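Local coordinates for protein putative cytochrome P450 154A1 (Streptomyces coelicolor, PDB 1ODO) that belongs to the cytochrome P450 family and holds a heme, beside which 4-phenyl-1H-imidazole is bound in this structure, at residues A[20-23]-A[24-27]; A[307-310]-A[311-315]. One frame throughout, in Å; residues are numbered along the deposited sequence.

Contact 1 of 2, residues A[20-23]-A[24-27]; sequences EHRT and LREG
With CG beside the backbone N (chi1 -72°) and a bend at chi3 (-52°), the side chain of R25 folds back along its helix toward H21, one turn earlier. The bend lays one face of its guanidinium over H21 O, while R25 NH1 comes to 3.9 Å from H21 CB. Beside it R22, its chain extended from CG to NE, brings NH1 to 4.0 Å from R25 NH2, with the two guanidinium planes nearly perpendicular. The like charges may be eased by the salt bridge of R22 NH1 with D333; R25 NH1 is hydrogen-bonded to backbone A321 O. On another side of the helix, E20 and L24 run side by side, E20 CG lying 3.9 Å from L24 CD1, and E20 OE2 is hydrogen-bonded to H291 NE2. Such i to i+4 pairing accompanies the backbone bonds of an alpha-helix: L24 N to E20 O (2.9 Å) and R25 N to H21 O (3.0 Å) are both fairly straight. At E26 the pattern weakens, its N sharing two weak bonds between R22 O and T23 O. Helix 17-25 links strands 8-9 and 30-35 in a beta-alpha-beta unit, with H21 against helix 319-322 and L24 against L8 of strand 8-9.

Contact 2 of 2, residues A[307-310]-A[311-315]; sequences RTIA and RGEPI
The carboxylate of E313 turns back over A310, and its OE1 accepts the A310 N-H at 2.9 Å from well above the carboxylate plane, 56° out of it. A310 CB lies over the same face of the carboxylate from which the N-H comes, 3.6 Å from E313 CD. OE1 takes more than one donor: a water held at 2.9 Å from E313 OE1 donates to it and to T308 O, and W41 NE1 of strand 38-43 adds a further hydrogen bond. Three donors thus converge on one carboxylate oxygen, which should favour the ionised form of E313 and limit rotation of its end. The first torsion of E313 (chi1 -66°) sets CG beside its own backbone N, and the extended chain beyond carries the carboxylate back across the turn.

That turn is a type II beta turn from A310 to E313, closed by the bond from E313 N to A310 O at 2.9 Å. G312 occupies its third position with a positive phi of 89°, where a CB would press on the preceding carbonyl oxygen. The turn passes the chain from strand 308-309, paired with 301-302, into strand 314-317 of the mixed sheet, between 38-43 and 292-297. R311 N is hydrogen-bonded to D300 OD1, and G312 and E313 both make backbone bonds with A297. The side chains of I309 and I315 cross at about a right angle, I309 CD1 lying 4.2 Å from I315 CD1, while W41 and A297 touch I309 and V43 touches I315.

In the fold
Both contacts are local: contact 1 runs along the last turns of helix 17-25, contact 2 round a turn between two strands. Their centres lie about 20 Å apart, on the same side of the chain's centre, and their nearest atoms approach to about 4 Å without touching. The mixed sheet relates them, since helix 17-25 leads into its strand 30-35 and residues 314-315 belong to its strand 314-317. Neither contains a residue of the 4-phenyl-1H-imidazole pocket. The I315 side chain is about 9 Å from the heme, that of H21 about 13 Å.

Contact 1 of 2, residues A[20-23]-A[24-27]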
ATOM      1  N   GLU A  20      16.584  -1.496   9.454  1.00 13.02           N
ATOM      2  CA  GLU A  20      15.994  -0.174   9.618  1.00 12.79           C
ATOM      3  C   GLU A  20      14.979  -0.180  10.766  1.00 13.07           C
ATOM      4  O   GLU A  20      14.914   0.771  11.544  1.00 11.79           O
ATOM      5  CB  GLU A  20      15.309   0.269   8.323  1.00 13.11           C
ATOM      6  CG  GLU A  20      14.593   1.611   8.440  1.00 14.86           C
ATOM      7  CD  GLU A  20      13.942   2.038   7.142  1.00 14.42           C
ATOM      8  OE1 GLU A  20      14.600   2.742   6.342  1.00 15.21           O
ATOM      9  OE2 GLU A  20      12.775   1.656   6.920  1.00 13.45           O
ATOM     10  N   HIS A  21      14.185  -1.246  10.870  1.00 13.01           N
ATOM     11  CA  HIS A  21      13.188  -1.330  11.941  1.00 12.58           C
ATOM     12  C   HIS A  21      13.876  -1.179  13.294  1.00 13.80           C
ATOM     13  O   HIS A  21      13.441  -0.412  14.150  1.00 11.71           O
ATOM     14  CB  HIS A  21      12.469  -2.686  11.955  1.00 11.44           C
ATOM     15  CG  HIS A  21      11.669  -2.979  10.726  1.00 11.64           C
ATOM     16  ND1 HIS A  21      11.184  -1.993   9.896  1.00 10.68           N
ATOM     17  CD2 HIS A  21      11.235  -4.154  10.212  1.00 12.11           C
ATOM     18  CE1 HIS A  21      10.486  -2.547   8.921  1.00 12.54           C
ATOM     19  NE2 HIS A  21      10.499  -3.858   9.090  1.00 12.03           N
ATOM     20  N   ARG A  22      14.948  -1.938  13.480  1.00 14.63           N
ATOM     21  CA  ARG A  22      15.693  -1.897  14.732  1.00 16.15           C
ATOM     22  C   ARG A  22      16.321  -0.540  15.002  1.00 14.49           C
ATOM     23  O   ARG A  22      16.245  -0.028  16.114  1.00 14.63           O
ATOM     24  CB  ARG A  22      16.772  -2.981  14.729  1.00 18.89           C
ATOM     25  CG  ARG A  22      16.225  -4.358  14.412  1.00 23.85           C
ATOM     26  CD  ARG A  22      17.295  -5.434  14.515  1.00 29.66           C
ATOM     27  NE  ARG A  22      16.783  -6.728  14.076  1.00 36.24           N
ATOM     28  CZ  ARG A  22      15.689  -7.308  14.568  1.00 39.24           C
ATOM     29  NH1 ARG A  22      14.983  -6.712  15.522  1.00 40.38           N
ATOM     30  NH2 ARG A  22      15.297  -8.487  14.102  1.00 41.92           N
ATOM     31  N   THR A  23      16.937   0.041  13.979  1.00 14.52           N
ATOM     32  CA  THR A  23      17.576   1.339  14.124  1.00 13.90           C
ATOM     33  C   THR A  23      16.565   2.407  14.537  1.00 14.69           C
ATOM     34  O   THR A  23      16.841   3.233  15.411  1.00 14.16           O
ATOM     35  CB  THR A  23      18.263   1.749  12.811  1.00 15.48           C
ATOM     36  OG1 THR A  23      19.197   0.729  12.431  1.00 18.33           O
ATOM     37  CG2 THR A  23      19.002   3.070  12.981  1.00 15.25           C
ATOM     38  N   LEU A  24      15.390   2.389  13.919  1.00 12.03           N
ATOM     39  CA  LEU A  24      14.372   3.370  14.257  1.00 12.70           C
ATOM     40  C   LEU A  24      13.849   3.163  15.674  1.00 12.96           C
ATOM     41  O   LEU A  24      13.747   4.111  16.448  1.00 12.64           O
ATOM     42  CB  LEU A  24      13.209   3.298  13.265  1.00 11.72           C
ATOM     43  CG  LEU A  24      13.429   3.927  11.886  1.00 16.28           C
ATOM     44  CD1 LEU A  24      12.291   3.528  10.943  1.00 13.19           C
ATOM     45  CD2 LEU A  24      13.501   5.449  12.034  1.00 15.69           C
ATOM     46  N   ARG A  25      13.517   1.922  16.021  1.00 12.04           N
ATOM     47  CA  ARG A  25      13.005   1.655  17.357  1.00 12.38           C
ATOM     48  C   ARG A  25      14.048   1.910  18.452  1.00 13.11           C
ATOM     49  O   ARG A  25      13.710   2.040  19.629  1.00 11.23           O
ATOM     50  CB  ARG A  25      12.452   0.225  17.444  1.00 12.55           C
ATOM     51  CG  ARG A  25      11.119   0.034  16.691  1.00 12.03           C
ATOM     52  CD  ARG A  25      10.296  -1.082  17.325  1.00 12.44           C
ATOM     53  NE  ARG A  25      11.098  -2.293  17.454  1.00 13.44           N
ATOM     54  CZ  ARG A  25      11.239  -3.210  16.503  1.00 15.16           C
ATOM     55  NH1 ARG A  25      10.608  -3.077  15.340  1.00 13.39           N
ATOM     56  NH2 ARG A  25      12.056  -4.239  16.699  1.00 15.10           N
ATOM     57  N   GLU A  26      15.312   1.994  18.053  1.00 13.71           N
ATOM     58  CA  GLU A  26      16.407   2.244  18.987  1.00 14.21           C
ATOM     59  C   GLU A  26      16.258   3.658  19.569  1.00 14.05           C
ATOM     60  O   GLU A  26      16.766   3.958  20.651  1.00 12.48           O
ATOM     61  CB  GLU A  26      17.732   2.123  18.229  1.00 17.59           C
ATOM     62  CG  GLU A  26      18.984   2.285  19.042  1.00 22.55           C
ATOM     63  CD  GLU A  26      20.232   2.161  18.180  1.00 23.59           C
ATOM     64  OE1 GLU A  26      20.272   1.254  17.324  1.00 21.09           O
ATOM     65  OE2 GLU A  26      21.171   2.966  18.363  1.00 26.76           O
ATOM     66  N   GLY A  27      15.550   4.523  18.844  1.00 12.22           N
ATOM     67  CA  GLY A  27      15.357   5.888  19.308  1.00 12.15           C
ATOM     68  C   GLY A  27      14.166   6.101  20.227  1.00 12.14           C
ATOM     69  O   GLY A  27      13.843   7.232  20.583  1.00 13.43           O
TER

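Contact 2 of 2, residues A[307-310]-A[311-315]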
ATOM      1  N   ARG A 307      10.004  15.520  25.017  1.00 15.61           N
ATOM      2  CA  ARG A 307      10.314  16.348  23.863  1.00 14.89           C
ATOM      3  C   ARG A 307       8.987  16.786  23.261  1.00 15.40           C
ATOM      4  O   ARG A 307       7.929  16.285  23.647  1.00 15.58           O
ATOM      5  CB  ARG A 307      11.164  15.582  22.849  1.00 15.11           C
ATOM      6  CG  ARG A 307      12.635  15.517  23.251  1.00 14.81           C
ATOM      7  CD  ARG A 307      13.482  14.932  22.138  1.00 17.12           C
ATOM      8  NE  ARG A 307      13.136  13.540  21.880  1.00 15.71           N
ATOM      9  CZ  ARG A 307      13.606  12.832  20.859  1.00 17.90           C
ATOM     10  NH1 ARG A 307      14.445  13.391  19.993  1.00 16.07           N
ATOM     11  NH2 ARG A 307      13.242  11.566  20.710  1.00 16.67           N
ATOM     12  N   THR A 308       9.042  17.709  22.311  1.00 15.18           N
ATOM     13  CA  THR A 308       7.826  18.207  21.683  1.00 16.49           C
ATOM     14  C   THR A 308       7.800  18.196  20.164  1.00 16.16           C
ATOM     15  O   THR A 308       8.797  18.511  19.513  1.00 17.26           O
ATOM     16  CB  THR A 308       7.572  19.682  22.102  1.00 18.71           C
ATOM     17  OG1 THR A 308       7.450  19.773  23.525  1.00 19.54           O
ATOM     18  CG2 THR A 308       6.307  20.224  21.444  1.00 20.29           C
ATOM     19  N   ILE A 309       6.656  17.813  19.604  1.00 15.76           N
ATOM     20  CA  ILE A 309       6.510  17.799  18.160  1.00 14.63           C
ATOM     21  C   ILE A 309       5.915  19.194  18.024  1.00 14.65           C
ATOM     22  O   ILE A 309       4.745  19.414  18.349  1.00 15.93           O
ATOM     23  CB  ILE A 309       5.488  16.762  17.666  1.00 16.37           C
ATOM     24  CG1 ILE A 309       6.022  15.347  17.904  1.00 14.54           C
ATOM     25  CG2 ILE A 309       5.217  16.981  16.174  1.00 15.49           C
ATOM     26  CD1 ILE A 309       5.122  14.248  17.357  1.00 16.32           C
ATOM     27  N   ALA A 310       6.734  20.143  17.586  1.00 14.23           N
ATOM     28  CA  ALA A 310       6.292  21.525  17.424  1.00 13.86           C
ATOM     29  C   ALA A 310       5.232  21.710  16.349  1.00 15.07           C
ATOM     30  O   ALA A 310       5.193  20.973  15.366  1.00 13.49           O
ATOM     31  CB  ALA A 310       7.495  22.418  17.123  1.00 14.85           C
ATOM     32  N   ARG A 311       4.366  22.697  16.550  1.00 14.75           N
ATOM     33  CA  ARG A 311       3.310  22.978  15.585  1.00 16.15           C
ATOM     34  C   ARG A 311       3.980  23.151  14.229  1.00 14.25           C
ATOM     35  O   ARG A 311       5.000  23.832  14.120  1.00 13.07           O
ATOM     36  CB  ARG A 311       2.572  24.272  15.949  1.00 17.76           C
ATOM     37  CG  ARG A 311       1.442  24.624  14.989  1.00 22.23           C
ATOM     38  CD  ARG A 311       0.726  25.910  15.388  1.00 26.97           C
ATOM     39  NE  ARG A 311       1.559  27.086  15.161  1.00 33.84           N
ATOM     40  CZ  ARG A 311       1.187  28.331  15.438  1.00 38.05           C
ATOM     41  NH1 ARG A 311      -0.011  28.569  15.958  1.00 39.89           N
ATOM     42  NH2 ARG A 311       2.014  29.340  15.193  1.00 39.34           N
ATOM     43  N   GLY A 312       3.416  22.525  13.202  1.00 14.27           N
ATOM     44  CA  GLY A 312       3.987  22.640  11.873  1.00 13.79           C
ATOM     45  C   GLY A 312       5.039  21.610  11.496  1.00 14.95           C
ATOM     46  O   GLY A 312       5.436  21.547  10.336  1.00 15.17           O
ATOM     47  N   GLU A 313       5.502  20.804  12.449  1.00 13.47           N
ATOM     48  CA  GLU A 313       6.513  19.797  12.124  1.00 12.54           C
ATOM     49  C   GLU A 313       5.848  18.542  11.564  1.00 11.29           C
ATOM     50  O   GLU A 313       4.738  18.188  11.968  1.00 11.72           O
ATOM     51  CB  GLU A 313       7.357  19.459  13.357  1.00 13.50           C
ATOM     52  CG  GLU A 313       8.206  20.624  13.836  1.00 15.38           C
ATOM     53  CD  GLU A 313       9.208  20.231  14.907  1.00 16.07           C
ATOM     54  OE1 GLU A 313       8.884  19.367  15.749  1.00 14.19           O
ATOM     55  OE2 GLU A 313      10.316  20.803  14.916  1.00 17.43           O
ATOM     56  N   PRO A 314       6.517  17.859  10.618  1.00 11.13           N
ATOM     57  CA  PRO A 314       5.964  16.645  10.006  1.00 11.72           C
ATOM     58  C   PRO A 314       6.039  15.406  10.883  1.00 11.23           C
ATOM     59  O   PRO A 314       6.898  15.292  11.759  1.00 11.23           O
ATOM     60  CB  PRO A 314       6.795  16.477   8.726  1.00 11.13           C
ATOM     61  CG  PRO A 314       7.406  17.835   8.502  1.00 11.86           C
ATOM     62  CD  PRO A 314       7.724  18.286   9.896  1.00 10.71           C
ATOM     63  N   ILE A 315       5.137  14.469  10.602  1.00 11.71           N
ATOM     64  CA  ILE A 315       5.046  13.210  11.333  1.00 12.48           C
ATOM     65  C   ILE A 315       4.962  12.075  10.320  1.00 13.02           C
ATOM     66  O   ILE A 315       4.064  12.053   9.478  1.00 11.97           O
ATOM     67  CB  ILE A 315       3.786  13.185  12.215  1.00 11.52           C
ATOM     68  CG1 ILE A 315       3.885  14.277  13.279  1.00 12.40           C
ATOM     69  CG2 ILE A 315       3.609  11.801  12.844  1.00 13.23           C
ATOM     70  CD1 ILE A 315       2.597  14.506  14.053  1.00 11.77           C
TER
HETATM   71  O   HOH W   1      10.430  19.861  18.113  1.00 22.18           O